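Local coordinates for protein colicin-B (Escherichia coli, PDB 1RH1) that kills Escherichia coli and closely related bacteria by forming channels that depolarise the cytoplasmic membrane and dissipate cellular energy, at residues 271-274 with 275-278; 229-232 with 233-236; 144-147 with 148-151. One frame throughout, in Å; residues are numbered along the deposited sequence.

Interaction 1. Residues 271-274 with 275-278; sequences RFPE and GSGV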
loop_
_atom_site.group_PDB
_atom_site.type_symbol
_atom_site.label_atom_id
_atom_site.label_comp_id
_atom_site.label_asym_id
_atom_site.label_seq_id
_atom_site.Cartn_x
_atom_site.Cartn_y
_atom_site.Cartn_z
ATOM N N ARG A 271 -24.320 12.373 8.091
ATOM C CA ARG A 271 -24.718 13.771 7.911
ATOM C C ARG A 271 -26.240 13.940 8.077
ATOM O O ARG A 271 -27.025 13.351 7.331
ATOM C CB ARG A 271 -24.235 14.160 6.525
ATOM C CG ARG A 271 -24.646 15.514 6.005
ATOM C CD ARG A 271 -24.135 15.675 4.597
ATOM N NE ARG A 271 -23.675 17.036 4.486
ATOM C CZ ARG A 271 -23.526 17.651 3.317
ATOM N NH1 ARG A 271 -23.803 17.024 2.166
ATOM N NH2 ARG A 271 -23.083 18.918 3.309
ATOM N N PHE A 272 -26.724 14.735 9.027
ATOM C CA PHE A 272 -28.156 14.859 9.249
ATOM C C PHE A 272 -28.890 15.820 8.302
ATOM O O PHE A 272 -28.222 16.486 7.507
ATOM C CB PHE A 272 -28.320 15.241 10.707
ATOM C CG PHE A 272 -27.991 14.047 11.584
ATOM C CD1 PHE A 272 -28.994 13.141 11.923
ATOM C CD2 PHE A 272 -26.685 13.840 12.041
ATOM C CE1 PHE A 272 -28.687 12.035 12.712
ATOM C CE2 PHE A 272 -26.386 12.731 12.833
ATOM C CZ PHE A 272 -27.385 11.826 13.171
ATOM N N PRO A 273 -30.234 15.922 8.243
ATOM C CA PRO A 273 -30.936 16.666 7.213
ATOM C C PRO A 273 -30.847 18.175 7.261
ATOM O O PRO A 273 -30.496 18.800 8.263
ATOM C CB PRO A 273 -32.367 16.177 7.310
ATOM C CG PRO A 273 -32.236 14.778 7.797
ATOM C CD PRO A 273 -31.187 14.998 8.861
ATOM N N GLU A 274 -31.251 18.649 6.070
ATOM C CA GLU A 274 -31.474 20.035 5.650
ATOM C C GLU A 274 -31.395 21.114 6.710
ATOM O O GLU A 274 -30.492 21.938 6.625
ATOM C CB GLU A 274 -32.875 20.214 4.938
ATOM C CG GLU A 274 -34.201 19.918 5.695
ATOM C CD GLU A 274 -35.435 20.703 5.223
ATOM O OE1 GLU A 274 -36.102 20.243 4.288
ATOM O OE2 GLU A 274 -35.743 21.760 5.798
ATOM N N GLY A 275 -32.311 21.126 7.680
ATOM C CA GLY A 275 -32.343 22.102 8.739
ATOM C C GLY A 275 -32.619 21.371 10.033
ATOM O O GLY A 275 -33.366 21.871 10.882
ATOM N N SER A 276 -32.014 20.175 10.169
ATOM C CA SER A 276 -32.183 19.330 11.340
ATOM C C SER A 276 -31.577 19.933 12.584
ATOM O O SER A 276 -32.073 19.745 13.693
ATOM C CB SER A 276 -31.543 17.969 11.120
ATOM O OG SER A 276 -30.143 17.994 10.892
ATOM N N GLY A 277 -30.478 20.657 12.350
ATOM C CA GLY A 277 -29.682 21.322 13.380
ATOM C C GLY A 277 -28.776 20.348 14.125
ATOM O O GLY A 277 -28.293 20.627 15.229
ATOM N N VAL A 278 -28.572 19.203 13.459
ATOM C CA VAL A 278 -27.839 18.075 13.983
ATOM C C VAL A 278 -26.530 17.926 13.220
ATOM O O VAL A 278 -26.449 17.666 12.002
ATOM C CB VAL A 278 -28.715 16.815 13.849
ATOM C CG1 VAL A 278 -28.047 15.695 14.622
ATOM C CG2 VAL A 278 -30.104 17.020 14.433
#
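Ser276 folds back onto Pro273 and Val278 onto Phe272, closing a tight local turn whose two limbs run in nearly opposite directions. Gly275 follows Glu274 at the bend and brings the chain round, so that CA of Ser276 comes within 5.1 Å of CA of Pro273. Ser276 then grips the carbonyl of Pro273 twice. Its backbone N donates to Pro273 O at 2.8 Å with an N-H...O angle of 163°, approaching from above the carbonyl plane, while OG donates to the same oxygen at 2.8 Å, in that plane and on a lone pair. OG can reach it because it sits between the backbone N and the carbonyl carbon of its own residue (chi1 61°). Ser276 CB packs 3.7 Å from Pro273 CD. Gly277 carries the backbone onward at positive phi. Val278 N donates back to Ser276 OG at 3.2 Å, so this hydroxyl both gives and receives a bond. The CG1 methyl of Val278 lies over one face of the Phe272 ring, 3.6 Å from its centroid, in a CH-pi contact. Val229 touches both of these side chains, and Tyr214 flanks Pro273 and Ser276. The bond from Val278 N to Ser276 OG makes an ST turn that shares Ser276 with the beta turn over 273-276, in the connection between antiparallel strands 266-271 and 281-286.

Interaction 2. Residues 229-232 with 233-236; sequences VGQM and NTPV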
loop_
_atom_site.group_PDB
_atom_site.type_symbol
_atom_site.label_atom_id
_atom_site.label_comp_id
_atom_site.label_asym_id
_atom_site.label_seq_id
_atom_site.Cartn_x
_atom_site.Cartn_y
_atom_site.Cartn_z
ATOM N N VAL A 229 -31.767 11.350 17.932
ATOM C CA VAL A 229 -30.955 12.502 18.304
ATOM C C VAL A 229 -31.652 13.527 19.164
ATOM O O VAL A 229 -31.073 14.569 19.475
ATOM C CB VAL A 229 -30.427 13.255 17.073
ATOM C CG1 VAL A 229 -29.717 12.262 16.155
ATOM C CG2 VAL A 229 -31.559 14.013 16.397
ATOM N N GLY A 230 -32.901 13.225 19.523
ATOM C CA GLY A 230 -33.755 14.119 20.297
ATOM C C GLY A 230 -33.195 14.599 21.618
ATOM O O GLY A 230 -32.952 15.784 21.798
ATOM N N GLN A 231 -32.945 13.671 22.532
ATOM C CA GLN A 231 -32.529 13.994 23.884
ATOM C C GLN A 231 -31.048 13.782 24.125
ATOM O O GLN A 231 -30.563 13.090 25.029
ATOM C CB GLN A 231 -33.382 13.166 24.832
ATOM C CG GLN A 231 -33.363 11.674 24.596
ATOM C CD GLN A 231 -34.303 10.983 25.558
ATOM O OE1 GLN A 231 -34.141 11.007 26.789
ATOM N NE2 GLN A 231 -35.307 10.364 24.931
ATOM N N MET A 232 -30.375 14.540 23.265
ATOM C CA MET A 232 -28.940 14.555 23.212
ATOM C C MET A 232 -28.292 15.159 24.442
ATOM O O MET A 232 -27.189 14.765 24.793
ATOM C CB MET A 232 -28.543 15.304 21.951
ATOM C CG MET A 232 -27.069 15.175 21.696
ATOM S SD MET A 232 -26.739 14.900 19.963
ATOM C CE MET A 232 -25.078 14.412 20.262
ATOM N N ASN A 233 -28.918 16.087 25.152
ATOM C CA ASN A 233 -28.265 16.682 26.308
ATOM C C ASN A 233 -28.893 16.389 27.650
ATOM O O ASN A 233 -28.514 17.024 28.638
ATOM C CB ASN A 233 -28.166 18.207 26.123
ATOM C CG ASN A 233 -27.009 18.575 25.202
ATOM O OD1 ASN A 233 -27.198 19.002 24.057
ATOM N ND2 ASN A 233 -25.775 18.404 25.701
ATOM N N THR A 234 -29.814 15.420 27.733
ATOM C CA THR A 234 -30.456 15.092 29.002
ATOM C C THR A 234 -29.467 14.691 30.086
ATOM O O THR A 234 -28.403 14.151 29.771
ATOM C CB THR A 234 -31.461 13.932 28.866
ATOM O OG1 THR A 234 -30.739 12.801 28.384
ATOM C CG2 THR A 234 -32.648 14.326 28.005
ATOM N N PRO A 235 -29.765 14.964 31.362
ATOM C CA PRO A 235 -29.041 14.415 32.502
ATOM C C PRO A 235 -28.898 12.900 32.442
ATOM O O PRO A 235 -29.869 12.167 32.198
ATOM C CB PRO A 235 -29.839 14.914 33.683
ATOM C CG PRO A 235 -30.280 16.276 33.208
ATOM C CD PRO A 235 -30.746 15.953 31.801
ATOM N N VAL A 236 -27.642 12.461 32.579
ATOM C CA VAL A 236 -27.343 11.036 32.551
ATOM C C VAL A 236 -26.759 10.720 33.901
ATOM O O VAL A 236 -25.582 11.007 34.106
ATOM C CB VAL A 236 -26.283 10.657 31.497
ATOM C CG1 VAL A 236 -26.258 9.136 31.387
ATOM C CG2 VAL A 236 -26.564 11.305 30.163
#
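Met232 and Asn233 occupy the two central positions of a turn that brings Gln231 and Thr234 together. Their backbone angles are those of a type I beta turn, and CA of Gln231 lies 5.6 Å from CA of Thr234. Met232 and Asn233 meet chiefly as neighbours in sequence. Asn233 CB rests 3.5 Å from Met232 C, its amide staying beside that carbonyl. The thioether of Met232 takes another course: with CG anti to the backbone N (chi1 -171°) and a bend at the next torsion, the sulfur end leads away from 233-236. Across the turn, the CG2 methyl of Thr234 packs 3.5 Å from the CB of Gln231, the two side chains crossing at a slant. Thr234 OG1 gives a weak hydrogen bond to Gln231 O at 3.4 Å, whereas Thr234 N stands 3.6 Å from that oxygen, long for the bond that usually closes such a turn. Outside anchors come from the loop at 91-92: Met232 bonds to Ser92 through the backbone, and His91 NE2 bonds to Thr234 O. With one weak polar link and a methyl contact across it, this surface turn probably owes much of its position to those outer bonds.

Interaction 3. Residues 144-147 with 148-151; sequences TQQL and EQVT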
loop_
_atom_site.group_PDB
_atom_site.type_symbol
_atom_site.label_atom_id
_atom_site.label_comp_id
_atom_site.label_asym_id
_atom_site.label_seq_id
_atom_site.Cartn_x
_atom_site.Cartn_y
_atom_site.Cartn_z
ATOM N N THR A 144 -18.588 5.983 18.558
ATOM C CA THR A 144 -18.980 7.260 18.016
ATOM C C THR A 144 -17.956 8.327 18.305
ATOM O O THR A 144 -17.205 8.244 19.275
ATOM C CB THR A 144 -20.385 7.454 18.627
ATOM O OG1 THR A 144 -21.178 7.083 17.510
ATOM C CG2 THR A 144 -20.800 8.801 19.172
ATOM N N GLN A 145 -17.879 9.294 17.393
ATOM C CA GLN A 145 -17.030 10.471 17.531
ATOM C C GLN A 145 -17.640 11.712 16.888
ATOM O O GLN A 145 -18.156 11.655 15.770
ATOM C CB GLN A 145 -15.696 10.299 16.861
ATOM C CG GLN A 145 -14.681 9.348 17.420
ATOM C CD GLN A 145 -13.913 9.899 18.591
ATOM O OE1 GLN A 145 -14.416 9.934 19.704
ATOM N NE2 GLN A 145 -12.673 10.319 18.367
ATOM N N GLN A 146 -17.569 12.867 17.554
ATOM C CA GLN A 146 -17.962 14.140 16.956
ATOM C C GLN A 146 -17.135 14.455 15.694
ATOM O O GLN A 146 -15.978 14.021 15.627
ATOM C CB GLN A 146 -17.768 15.229 17.983
ATOM C CG GLN A 146 -18.753 15.166 19.133
ATOM C CD GLN A 146 -18.290 15.986 20.327
ATOM O OE1 GLN A 146 -18.978 16.871 20.842
ATOM N NE2 GLN A 146 -17.085 15.668 20.805
ATOM N N LEU A 147 -17.666 15.202 14.697
ATOM C CA LEU A 147 -16.973 15.423 13.427
ATOM C C LEU A 147 -15.538 15.903 13.556
ATOM O O LEU A 147 -14.590 15.327 13.009
ATOM C CB LEU A 147 -17.682 16.449 12.562
ATOM C CG LEU A 147 -17.066 16.614 11.168
ATOM C CD1 LEU A 147 -17.482 15.454 10.303
ATOM C CD2 LEU A 147 -17.517 17.892 10.524
ATOM N N GLU A 148 -15.425 16.956 14.360
ATOM C CA GLU A 148 -14.159 17.587 14.614
ATOM C C GLU A 148 -13.160 16.682 15.272
ATOM O O GLU A 148 -11.995 16.901 14.992
ATOM C CB GLU A 148 -14.345 18.840 15.469
ATOM C CG GLU A 148 -15.269 18.804 16.688
ATOM C CD GLU A 148 -16.780 18.996 16.449
ATOM O OE1 GLU A 148 -17.536 18.886 17.425
ATOM O OE2 GLU A 148 -17.212 19.267 15.315
ATOM N N GLN A 149 -13.509 15.669 16.076
ATOM C CA GLN A 149 -12.504 14.776 16.642
ATOM C C GLN A 149 -11.853 13.861 15.617
ATOM O O GLN A 149 -10.778 13.337 15.913
ATOM C CB GLN A 149 -13.069 13.862 17.706
ATOM C CG GLN A 149 -13.557 14.542 18.963
ATOM C CD GLN A 149 -14.267 13.588 19.925
ATOM O OE1 GLN A 149 -15.440 13.227 19.780
ATOM N NE2 GLN A 149 -13.533 13.181 20.961
ATOM N N VAL A 150 -12.439 13.617 14.430
ATOM C CA VAL A 150 -11.802 12.751 13.428
ATOM C C VAL A 150 -11.353 13.499 12.197
ATOM O O VAL A 150 -10.647 12.916 11.374
ATOM C CB VAL A 150 -12.719 11.614 12.925
ATOM C CG1 VAL A 150 -13.182 10.875 14.136
ATOM C CG2 VAL A 150 -13.937 12.092 12.175
ATOM N N THR A 151 -11.769 14.764 12.041
ATOM C CA THR A 151 -11.399 15.565 10.890
ATOM C C THR A 151 -11.530 17.065 11.125
ATOM O O THR A 151 -12.370 17.502 11.917
ATOM C CB THR A 151 -12.271 15.088 9.716
ATOM O OG1 THR A 151 -11.861 15.816 8.576
ATOM C CG2 THR A 151 -13.748 15.263 9.971
#
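The carboxamides of Gln146 and Gln149 stand almost perpendicular, their planes 86° apart, and Gln149 OE1 is the atom through which they bond. Gln146 NE2 donates to it at 3.1 Å in a nearly straight bond (169°). The oxygen lies in the amide plane of Gln146, yet the donor nitrogen sits well above the carbonyl plane of Gln149. The backbone N of Gln146 donates to the same OE1, also at 3.1 Å, from much closer to that plane. Two bonds thus hold this oxygen, which should limit rotation of the Gln149 amide. The chain of Gln149 gets there by running extended from CG, which is anti to the carbonyl carbon (chi1 -66°). This clasp sits where strand 139-146 of the mixed sheet runs straight into a short, weakly bonded helical turn at about 147-150, and its backbone counterpart is a weak bond from Gln149 N to Gln146 O. Leu147 O takes a bond from Val150 N at 3.1 Å and a weak one from Thr151 N. On the strand side, CB of Gln145 packs 3.8 Å from CG1 of Val150; Tyr282 of the adjacent strand touches both. Leu147 CD1 meets the CG2 methyl of Thr151 at 3.8 Å, while Thr151 OG1 turns to another partner and hydrogen-bonds the backbone oxygen of Pro166.

Interactions 1 and 2 touch directly, although their centres are 17 Å apart. Val229, at the start of the 229-232 segment, sends CG1 to within 3.6 Å of Phe272 CE1 and CG2 to within 3.9 Å of Val278 CG2, so the CH-pi pair of interaction 1 also packs against the chain leading into the turn of interaction 2. Interaction 3 touches neither: its nearest atoms are about 8 Å from interaction 1 and about 6 Å from interaction 2. The mixed sheet relates all three, since strand 281-286, which follows interaction 1, pairs with strand 139-146, which enters interaction 3, and strand 225-228 leads into interaction 2.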